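Local coordinates for ancylostoma secreted protein 1 (Necator americanus, PDB 3NT8) that is a secreted two-CAP-domain protein of a human hookworm, probably associated with the transition of infective larvae to parasitism, at residues F40-V51 with N151-C162; P65-S73 with T203-C214. All blocks are in the same frame, centred on the assembly; numbering follows the deposited sequence.

How the contacts relate
Both contacts meet at the first CAP domain, their centres about 11 Å apart. Contact 1 is core: helix 40-51 lies against the helix end, turn and strand of 151-162, and nearly all of its touching residues are buried. Contact 2 is only partly buried and fastens the 65-73 segment to the cysteine-rich 203-214 segment, with an ion pair at its solvent-facing edge. Packing on the F40 and H44 rings, together with a buried arginine that bonds backbone carbonyls, marks the first; backbone bridging, a gripped tyrosine hydroxyl and two waters mark the second. They are joined directly, since R48 NH2 lies 2.8 Å from Y70 O and T158 O lies 2.9 Å from S73 N, both probable hydrogen bonds.

Contact 1: residues F40-V51 with N151-C162; sequences FLDFHNNARRRV and NMVYSETTKLGC
The alpha-beta layering of the first CAP domain brings helix 40-51 against the end of helix 147-153 and the start of strand 159-167, and H44 is the wedge between them. CE of M152 sits over one face of its imidazole, 3.8 Å from the ring centroid, while L160 CD1 covers the opposite face from the strand side. Rotation of the ring is set by its ND1-H, which reaches back one helical turn to F40 O (2.9 Å, N-H...O 168°) in the ring plane, and by NE2, which bonds Y177 OH on strand 170-177. One turn earlier, C162 CB stands over the centre of the F40 ring, 3.5 Å from the centroid and 9° off the normal; its sulfur, disulfide-bonded to C175, approaches obliquely. At the other end R48, bent at chi3 (70°), turns its guanidinium into the turn after the helix. NH1 bonds M152 O at 2.8 Å, and NH1 and NH2 together hold Y154 O, with NH2 at 2.9 Å. These carbonyl oxygens lie in the guanidinium plane, although the nitrogens stand above the carbonyl planes. Y154 O also accepts from T157 N, so three N-H groups satisfy this buried oxygen at the start of a type I turn. Such packing of a helix on a disulfide-linked sheet is characteristic of the CAP alpha-beta-alpha sandwich.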
loop_
_atom_site.group_PDB
_atom_site.type_symbol
_atom_site.label_atom_id
_atom_site.label_comp_id
_atom_site.label_asym_id
_atom_site.label_seq_id
_atom_site.Cartn_x
_atom_site.Cartn_y
_atom_site.Cartn_z
ATOM N N PHE A 40 -13.487 15.404 14.981
ATOM C CA PHE A 40 -13.029 14.347 14.101
ATOM C C PHE A 40 -11.510 14.250 14.056
ATOM O O PHE A 40 -10.940 13.165 14.210
ATOM C CB PHE A 40 -13.553 14.561 12.684
ATOM C CG PHE A 40 -15.012 14.250 12.527
ATOM C CD1 PHE A 40 -15.496 12.979 12.787
ATOM C CD2 PHE A 40 -15.895 15.233 12.094
ATOM C CE1 PHE A 40 -16.858 12.717 12.614
ATOM C CE2 PHE A 40 -17.216 14.993 11.896
ATOM C CZ PHE A 40 -17.708 13.738 12.162
ATOM N N LEU A 41 -10.856 15.366 13.808
ATOM C CA LEU A 41 -9.427 15.337 13.620
ATOM C C LEU A 41 -8.685 14.922 14.883
ATOM O O LEU A 41 -7.748 14.131 14.784
ATOM C CB LEU A 41 -8.943 16.677 13.123
ATOM C CG LEU A 41 -7.478 16.802 12.748
ATOM C CD1 LEU A 41 -7.148 15.941 11.547
ATOM C CD2 LEU A 41 -7.127 18.297 12.512
ATOM N N ASP A 42 -9.054 15.495 16.043
ATOM C CA ASP A 42 -8.378 15.217 17.306
ATOM C C ASP A 42 -8.544 13.758 17.736
ATOM O O ASP A 42 -7.589 13.107 18.235
ATOM C CB ASP A 42 -8.951 16.137 18.412
ATOM C CG ASP A 42 -8.491 17.570 18.276
ATOM O OD1 ASP A 42 -7.587 17.854 17.439
ATOM O OD2 ASP A 42 -9.014 18.411 19.044
ATOM N N PHE A 43 -9.756 13.231 17.571
ATOM C CA PHE A 43 -9.999 11.850 18.004
ATOM C C PHE A 43 -9.049 10.909 17.197
ATOM O O PHE A 43 -8.465 9.949 17.736
ATOM C CB PHE A 43 -11.484 11.474 17.848
ATOM C CG PHE A 43 -11.854 10.154 18.509
ATOM C CD1 PHE A 43 -12.628 10.142 19.692
ATOM C CD2 PHE A 43 -11.457 8.934 17.959
ATOM C CE1 PHE A 43 -12.953 8.945 20.298
ATOM C CE2 PHE A 43 -11.792 7.728 18.582
ATOM C CZ PHE A 43 -12.565 7.740 19.738
ATOM N N HIS A 44 -8.872 11.193 15.922
ATOM C CA HIS A 44 -8.058 10.293 15.126
ATOM C C HIS A 44 -6.591 10.399 15.552
ATOM O O HIS A 44 -5.942 9.384 15.705
ATOM C CB HIS A 44 -8.180 10.541 13.627
ATOM C CG HIS A 44 -9.393 9.930 12.972
ATOM N ND1 HIS A 44 -10.640 10.524 12.985
ATOM C CD2 HIS A 44 -9.528 8.812 12.205
ATOM C CE1 HIS A 44 -11.493 9.774 12.300
ATOM N NE2 HIS A 44 -10.840 8.737 11.808
ATOM N N ASN A 45 -6.070 11.633 15.693
ATOM C CA ASN A 45 -4.653 11.832 16.040
ATOM C C ASN A 45 -4.267 11.455 17.455
ATOM O O ASN A 45 -3.131 11.064 17.701
ATOM C CB ASN A 45 -4.252 13.269 15.797
ATOM C CG ASN A 45 -4.211 13.576 14.361
ATOM O OD1 ASN A 45 -3.809 12.726 13.563
ATOM N ND2 ASN A 45 -4.646 14.785 13.991
ATOM N N ASN A 46 -5.187 11.627 18.385
ATOM C CA ASN A 46 -4.941 11.203 19.743
ATOM C C ASN A 46 -4.845 9.683 19.828
ATOM O O ASN A 46 -4.017 9.161 20.593
ATOM C CB ASN A 46 -6.033 11.713 20.713
ATOM C CG ASN A 46 -5.993 13.223 20.843
ATOM O OD1 ASN A 46 -4.925 13.799 20.728
ATOM N ND2 ASN A 46 -7.135 13.862 21.063
ATOM N N ALA A 47 -5.731 8.996 19.115
ATOM C CA ALA A 47 -5.747 7.550 19.083
ATOM C C ALA A 47 -4.560 7.020 18.290
ATOM O O ALA A 47 -3.950 6.012 18.689
ATOM C CB ALA A 47 -7.110 6.975 18.491
ATOM N N ARG A 48 -4.205 7.700 17.215
ATOM C CA ARG A 48 -2.976 7.274 16.485
ATOM C C ARG A 48 -1.671 7.388 17.324
ATOM O O ARG A 48 -0.752 6.550 17.177
ATOM C CB ARG A 48 -2.847 7.975 15.122
ATOM C CG ARG A 48 -3.967 7.594 14.133
ATOM C CD ARG A 48 -4.181 8.554 12.915
ATOM N NE ARG A 48 -3.065 8.450 12.000
ATOM C CZ ARG A 48 -2.975 7.571 11.001
ATOM N NH1 ARG A 48 -4.021 6.755 10.699
ATOM N NH2 ARG A 48 -1.869 7.562 10.283
ATOM N N ARG A 49 -1.606 8.407 18.182
ATOM C CA ARG A 49 -0.430 8.739 18.969
ATOM C C ARG A 49 -0.322 7.748 20.107
ATOM O O ARG A 49 0.776 7.346 20.427
ATOM C CB ARG A 49 -0.494 10.169 19.503
ATOM C CG ARG A 49 0.740 10.602 20.290
ATOM C CD ARG A 49 0.593 12.035 20.733
ATOM N NE ARG A 49 1.208 12.930 19.750
ATOM C CZ ARG A 49 0.565 13.857 19.038
ATOM N NH1 ARG A 49 -0.737 14.055 19.172
ATOM N NH2 ARG A 49 1.241 14.605 18.197
ATOM N N ARG A 50 -1.472 7.382 20.700
ATOM C CA ARG A 50 -1.535 6.313 21.659
ATOM C C ARG A 50 -0.984 5.013 21.144
ATOM O O ARG A 50 -0.311 4.317 21.897
ATOM C CB ARG A 50 -2.923 6.114 22.255
ATOM C CG ARG A 50 -3.382 7.231 23.172
ATOM C CD ARG A 50 -4.653 6.867 23.854
ATOM N NE ARG A 50 -4.560 5.713 24.774
ATOM C CZ ARG A 50 -4.089 5.707 26.049
ATOM N NH1 ARG A 50 -3.562 6.792 26.626
ATOM N NH2 ARG A 50 -4.121 4.571 26.779
ATOM N N VAL A 51 -1.256 4.663 19.900
ATOM C CA VAL A 51 -0.761 3.431 19.323
ATOM C C VAL A 51 0.720 3.514 19.127
ATOM O O VAL A 51 1.480 2.605 19.560
ATOM C CB VAL A 51 -1.441 3.112 17.963
ATOM C CG1 VAL A 51 -0.811 1.832 17.323
ATOM C CG2 VAL A 51 -2.934 2.929 18.143
ATOM N N ASN A 151 -8.760 1.683 8.824
ATOM C CA ASN A 151 -8.784 3.020 8.234
ATOM C C ASN A 151 -8.381 4.107 9.195
ATOM O O ASN A 151 -7.700 5.031 8.802
ATOM C CB ASN A 151 -10.145 3.407 7.566
ATOM C CG ASN A 151 -10.562 2.409 6.499
ATOM O OD1 ASN A 151 -9.736 2.006 5.711
ATOM N ND2 ASN A 151 -11.829 1.953 6.534
ATOM N N MET A 152 -8.757 3.971 10.453
ATOM C CA MET A 152 -8.426 5.007 11.451
ATOM C C MET A 152 -6.935 5.018 11.789
ATOM O O MET A 152 -6.370 6.089 12.006
ATOM C CB MET A 152 -9.259 4.834 12.719
ATOM C CG MET A 152 -10.738 4.958 12.499
ATOM S SD MET A 152 -11.743 5.130 14.027
ATOM C CE MET A 152 -11.027 6.624 14.768
ATOM N N VAL A 153 -6.316 3.840 11.813
ATOM C CA VAL A 153 -5.000 3.635 12.404
ATOM C C VAL A 153 -3.911 3.565 11.353
ATOM O O VAL A 153 -2.706 3.674 11.700
ATOM C CB VAL A 153 -4.981 2.364 13.363
ATOM C CG1 VAL A 153 -4.736 1.121 12.597
ATOM C CG2 VAL A 153 -3.918 2.456 14.402
ATOM N N TYR A 154 -4.288 3.395 10.073
ATOM C CA TYR A 154 -3.308 3.072 9.058
ATOM C C TYR A 154 -2.179 4.070 8.950
ATOM O O TYR A 154 -2.387 5.213 8.607
ATOM C CB TYR A 154 -3.986 2.864 7.682
ATOM C CG TYR A 154 -3.059 2.267 6.641
ATOM C CD1 TYR A 154 -2.498 0.997 6.831
ATOM C CD2 TYR A 154 -2.735 2.972 5.483
ATOM C CE1 TYR A 154 -1.613 0.435 5.861
ATOM C CE2 TYR A 154 -1.912 2.430 4.542
ATOM C CZ TYR A 154 -1.334 1.175 4.738
ATOM O OH TYR A 154 -0.513 0.693 3.753
ATOM N N SER A 155 -0.967 3.617 9.165
ATOM C CA SER A 155 0.164 4.525 9.392
ATOM C C SER A 155 0.513 5.437 8.224
ATOM O O SER A 155 0.908 6.560 8.489
ATOM C CB SER A 155 1.353 3.726 9.871
ATOM O OG SER A 155 1.866 2.865 8.883
ATOM N N GLU A 156 0.347 5.006 6.960
ATOM C CA GLU A 156 0.743 5.820 5.824
ATOM C C GLU A 156 -0.296 6.841 5.449
ATOM O O GLU A 156 -0.028 7.715 4.628
ATOM C CB GLU A 156 1.034 4.966 4.554
ATOM C CG GLU A 156 2.040 3.926 4.731
ATOM C CD GLU A 156 2.415 3.257 3.410
ATOM O OE1 GLU A 156 2.849 2.107 3.550
ATOM O OE2 GLU A 156 2.233 3.837 2.281
ATOM N N THR A 157 -1.488 6.724 6.008
ATOM C CA THR A 157 -2.539 7.761 5.771
ATOM C C THR A 157 -2.084 9.106 6.305
ATOM O O THR A 157 -1.541 9.187 7.384
ATOM C CB THR A 157 -3.864 7.351 6.432
ATOM O OG1 THR A 157 -4.234 6.081 5.875
ATOM C CG2 THR A 157 -4.970 8.321 6.140
ATOM N N THR A 158 -2.313 10.154 5.537
ATOM C CA THR A 158 -1.960 11.504 5.926
ATOM C C THR A 158 -3.170 12.473 5.876
ATOM O O THR A 158 -3.124 13.557 6.477
ATOM C CB THR A 158 -0.896 12.053 4.951
ATOM O OG1 THR A 158 -1.402 11.960 3.611
ATOM C CG2 THR A 158 0.433 11.242 5.074
ATOM N N LYS A 159 -4.226 12.117 5.132
ATOM C CA LYS A 159 -5.356 13.063 4.965
ATOM C C LYS A 159 -6.704 12.500 5.422
ATOM O O LYS A 159 -7.000 11.308 5.225
ATOM C CB LYS A 159 -5.471 13.557 3.531
ATOM C CG LYS A 159 -4.465 14.636 3.123
ATOM C CD LYS A 159 -4.846 15.427 1.839
ATOM C CE LYS A 159 -4.521 14.738 0.529
ATOM N NZ LYS A 159 -3.054 14.708 0.194
ATOM N N LEU A 160 -7.524 13.372 6.013
ATOM C CA LEU A 160 -8.784 12.980 6.632
ATOM C C LEU A 160 -9.919 13.891 6.140
ATOM O O LEU A 160 -9.713 15.102 6.028
ATOM C CB LEU A 160 -8.686 13.115 8.161
ATOM C CG LEU A 160 -9.977 12.793 8.918
ATOM C CD1 LEU A 160 -10.361 11.365 8.718
ATOM C CD2 LEU A 160 -9.941 13.149 10.425
ATOM N N GLY A 161 -11.102 13.320 5.872
ATOM C CA GLY A 161 -12.292 14.128 5.564
ATOM C C GLY A 161 -13.544 13.510 6.153
ATOM O O GLY A 161 -13.886 12.364 5.827
ATOM N N CYS A 162 -14.222 14.245 7.034
ATOM C CA CYS A 162 -15.439 13.689 7.645
ATOM C C CYS A 162 -16.622 14.687 7.534
ATOM O O CYS A 162 -16.386 15.909 7.433
ATOM C CB CYS A 162 -15.231 13.280 9.117
ATOM S SG CYS A 162 -13.787 12.327 9.614
#

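Contact 2: residues P65-S73 with T203-C214; sequences PAKNMYKLS and TYKNSGCEDGLC
Y70 and C214 form a single beta bridge that ties the 65-73 segment of the CAP domain to a disulfide-rich beta hairpin, strands 208-210 and 213-215. Its two hydrogen bonds run from C214 N to M69 O (2.8 Å) and from K71 N to C214 O (2.9 Å), the latter almost straight. The tight part is the Y70 ring, enclosed on both faces. C214 CB lies over its centre, 3.4 Å from the centroid and 7° off the normal, with the sulfur, disulfide-bonded to C201, over the same face. Against the opposite face Y204 brings its edge in a T-shaped pair, planes at 89°. Beyond the ring, the Y70 hydroxyl donates to S207 OG at 2.8 Å and accepts from Y204 N at 3.0 Å, which fixes the phenol at its far end. Beside the bridge, M69 CG packs alongside L213 CD2. Two waters join mostly buried groups: one accepts from M69 N and donates to A66 O and G212 O, linking the two segments beside the bridge, and a second links N68 O to T203 OG1. Away from the ring the contact opens to solvent, where K71, CG anti to the backbone N and the chain extended beyond, crosses toward exposed E210; there NZ forms a salt bridge to OE1, met on its syn side, 3.1 Å away and 18° out of the carboxylate plane.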
loop_
_atom_site.group_PDB
_atom_site.type_symbol
_atom_site.label_atom_id
_atom_site.label_comp_id
_atom_site.label_asym_id
_atom_site.label_seq_id
_atom_site.Cartn_x
_atom_site.Cartn_y
_atom_site.Cartn_z
ATOM N N PRO A 65 3.810 -0.625 19.621
ATOM C CA PRO A 65 4.189 0.752 19.233
ATOM C C PRO A 65 4.464 0.875 17.738
ATOM O O PRO A 65 4.773 -0.128 17.092
ATOM C CB PRO A 65 5.508 0.968 19.972
ATOM C CG PRO A 65 6.054 -0.419 20.208
ATOM C CD PRO A 65 4.785 -1.173 20.585
ATOM N N ALA A 66 4.414 2.108 17.221
ATOM C CA ALA A 66 4.494 2.329 15.805
ATOM C C ALA A 66 5.581 3.300 15.381
ATOM O O ALA A 66 5.642 4.435 15.877
ATOM C CB ALA A 66 3.149 2.810 15.269
ATOM N N LYS A 67 6.370 2.901 14.383
ATOM C CA LYS A 67 7.224 3.848 13.704
ATOM C C LYS A 67 6.472 4.338 12.477
ATOM O O LYS A 67 5.502 3.678 12.019
ATOM C CB LYS A 67 8.554 3.201 13.329
ATOM C CG LYS A 67 8.471 1.942 12.468
ATOM C CD LYS A 67 9.905 1.467 12.099
ATOM C CE LYS A 67 9.892 0.251 11.172
ATOM N NZ LYS A 67 11.230 -0.503 11.118
ATOM N N ASN A 68 6.902 5.478 11.930
ATOM C CA ASN A 68 6.227 6.056 10.732
ATOM C C ASN A 68 4.687 6.221 10.898
ATOM O O ASN A 68 3.925 6.053 9.968
ATOM C CB ASN A 68 6.534 5.187 9.484
ATOM C CG ASN A 68 8.023 5.057 9.194
ATOM O OD1 ASN A 68 8.806 5.961 9.478
ATOM N ND2 ASN A 68 8.405 3.967 8.576
ATOM N N MET A 69 4.205 6.507 12.103
ATOM C CA MET A 69 2.774 6.776 12.274
ATOM C C MET A 69 2.524 8.220 11.995
ATOM O O MET A 69 2.968 9.090 12.763
ATOM C CB MET A 69 2.298 6.437 13.675
ATOM C CG MET A 69 0.820 6.731 13.918
ATOM S SD MET A 69 -0.342 5.688 13.004
ATOM C CE MET A 69 -0.157 4.052 13.715
ATOM N N TYR A 70 1.861 8.492 10.872
ATOM C CA TYR A 70 1.554 9.878 10.435
ATOM C C TYR A 70 0.315 10.534 11.092
ATOM O O TYR A 70 -0.733 9.895 11.339
ATOM C CB TYR A 70 1.515 10.009 8.890
ATOM C CG TYR A 70 2.891 10.050 8.274
ATOM C CD1 TYR A 70 3.413 11.258 7.791
ATOM C CD2 TYR A 70 3.719 8.935 8.300
ATOM C CE1 TYR A 70 4.669 11.348 7.306
ATOM C CE2 TYR A 70 5.008 8.998 7.772
ATOM C CZ TYR A 70 5.469 10.176 7.276
ATOM O OH TYR A 70 6.761 10.189 6.775
ATOM N N LYS A 71 0.493 11.800 11.411
ATOM C CA LYS A 71 -0.574 12.655 11.919
ATOM C C LYS A 71 -1.412 12.964 10.707
ATOM O O LYS A 71 -0.856 13.245 9.653
ATOM C CB LYS A 71 0.012 13.940 12.455
ATOM C CG LYS A 71 -0.982 14.831 13.155
ATOM C CD LYS A 71 -0.276 16.037 13.806
ATOM C CE LYS A 71 -1.353 16.889 14.617
ATOM N NZ LYS A 71 -0.850 18.219 15.069
ATOM N N LEU A 72 -2.723 12.902 10.857
ATOM C CA LEU A 72 -3.655 13.326 9.809
ATOM C C LEU A 72 -3.810 14.826 9.760
ATOM O O LEU A 72 -3.819 15.489 10.800
ATOM C CB LEU A 72 -5.050 12.640 10.040
ATOM C CG LEU A 72 -5.034 11.092 10.144
ATOM C CD1 LEU A 72 -6.435 10.392 10.291
ATOM C CD2 LEU A 72 -4.354 10.542 8.902
ATOM N N SER A 73 -3.929 15.368 8.557
ATOM C CA SER A 73 -4.371 16.746 8.345
ATOM C C SER A 73 -5.739 16.726 7.736
ATOM O O SER A 73 -6.087 15.810 6.961
ATOM C CB SER A 73 -3.441 17.431 7.366
ATOM O OG SER A 73 -2.150 17.377 7.915
ATOM N N THR A 203 8.577 6.916 5.528
ATOM C CA THR A 203 7.544 6.853 4.524
ATOM C C THR A 203 7.596 8.017 3.516
ATOM O O THR A 203 7.608 7.794 2.302
ATOM C CB THR A 203 6.149 6.764 5.162
ATOM O OG1 THR A 203 6.201 5.818 6.241
ATOM C CG2 THR A 203 5.132 6.263 4.091
ATOM N N TYR A 204 7.664 9.244 4.020
ATOM C CA TYR A 204 7.800 10.386 3.130
ATOM C C TYR A 204 9.034 11.208 3.445
ATOM O O TYR A 204 9.322 11.487 4.591
ATOM C CB TYR A 204 6.540 11.270 3.128
ATOM C CG TYR A 204 5.271 10.499 2.867
ATOM C CD1 TYR A 204 4.862 10.240 1.569
ATOM C CD2 TYR A 204 4.484 10.010 3.916
ATOM C CE1 TYR A 204 3.706 9.518 1.307
ATOM C CE2 TYR A 204 3.313 9.274 3.660
ATOM C CZ TYR A 204 2.939 9.027 2.351
ATOM O OH TYR A 204 1.795 8.295 2.059
ATOM N N LYS A 205 9.751 11.609 2.406
ATOM C CA LYS A 205 10.980 12.386 2.577
ATOM C C LYS A 205 10.629 13.738 3.132
ATOM O O LYS A 205 9.588 14.318 2.776
ATOM C CB LYS A 205 11.722 12.596 1.234
ATOM C CG LYS A 205 12.216 11.333 0.539
ATOM C CD LYS A 205 13.556 10.824 1.062
ATOM C CE LYS A 205 13.851 9.415 0.457
ATOM N NZ LYS A 205 14.806 8.557 1.259
ATOM N N ASN A 206 11.522 14.255 3.975
ATOM C CA ASN A 206 11.374 15.569 4.568
ATOM C C ASN A 206 10.129 15.707 5.416
ATOM O O ASN A 206 9.528 16.748 5.488
ATOM C CB ASN A 206 11.574 16.671 3.516
ATOM C CG ASN A 206 13.029 16.636 2.926
ATOM O OD1 ASN A 206 14.017 16.307 3.635
ATOM N ND2 ASN A 206 13.151 16.956 1.650
ATOM N N SER A 207 9.803 14.625 6.103
ATOM C CA SER A 207 8.798 14.671 7.143
ATOM C C SER A 207 9.309 15.307 8.446
ATOM O O SER A 207 10.511 15.360 8.706
ATOM C CB SER A 207 8.250 13.264 7.374
ATOM O OG SER A 207 7.860 12.714 6.119
ATOM N N GLY A 208 8.363 15.816 9.231
ATOM C CA GLY A 208 8.596 16.365 10.551
ATOM C C GLY A 208 8.166 15.316 11.577
ATOM O O GLY A 208 7.680 14.252 11.210
ATOM N N CYS A 209 8.363 15.622 12.849
ATOM C CA CYS A 209 7.964 14.733 13.936
ATOM C C CYS A 209 7.413 15.497 15.114
ATOM O O CYS A 209 8.126 16.328 15.704
ATOM C CB CYS A 209 9.120 13.844 14.403
ATOM S SG CYS A 209 8.598 12.782 15.778
ATOM N N GLU A 210 6.149 15.244 15.451
ATOM C CA GLU A 210 5.470 15.917 16.561
ATOM C C GLU A 210 5.056 14.896 17.591
ATOM O O GLU A 210 4.042 14.214 17.421
ATOM C CB GLU A 210 4.225 16.630 16.075
ATOM C CG GLU A 210 4.498 17.993 15.531
ATOM C CD GLU A 210 3.258 18.668 15.047
ATOM O OE1 GLU A 210 2.166 18.379 15.624
ATOM O OE2 GLU A 210 3.395 19.491 14.106
ATOM N N ASP A 211 5.818 14.802 18.678
ATOM C CA ASP A 211 5.490 13.904 19.810
ATOM C C ASP A 211 5.050 12.504 19.312
ATOM O O ASP A 211 3.929 12.055 19.566
ATOM C CB ASP A 211 4.492 14.587 20.805
ATOM C CG ASP A 211 4.234 13.747 22.061
ATOM O OD1 ASP A 211 5.156 13.029 22.540
ATOM O OD2 ASP A 211 3.100 13.801 22.602
ATOM N N GLY A 212 5.945 11.824 18.595
ATOM C CA GLY A 212 5.692 10.442 18.123
ATOM C C GLY A 212 4.886 10.291 16.828
ATOM O O GLY A 212 4.708 9.177 16.327
ATOM N N LEU A 213 4.390 11.403 16.291
ATOM C CA LEU A 213 3.640 11.350 15.041
ATOM C C LEU A 213 4.449 12.010 13.964
ATOM O O LEU A 213 4.927 13.146 14.137
ATOM C CB LEU A 213 2.220 12.003 15.127
ATOM C CG LEU A 213 1.133 11.306 15.986
ATOM C CD1 LEU A 213 -0.177 12.119 16.055
ATOM C CD2 LEU A 213 0.887 9.891 15.500
ATOM N N CYS A 214 4.633 11.288 12.862
ATOM C CA CYS A 214 5.273 11.881 11.696
ATOM C C CYS A 214 4.379 12.890 11.023
ATOM O O CYS A 214 3.179 12.738 11.059
ATOM C CB CYS A 214 5.717 10.785 10.709
ATOM S SG CYS A 214 7.008 9.760 11.431
HETATM O O HOH W 1 5.742 7.059 14.550
HETATM O O HOH W 2 3.917 5.007 7.236
#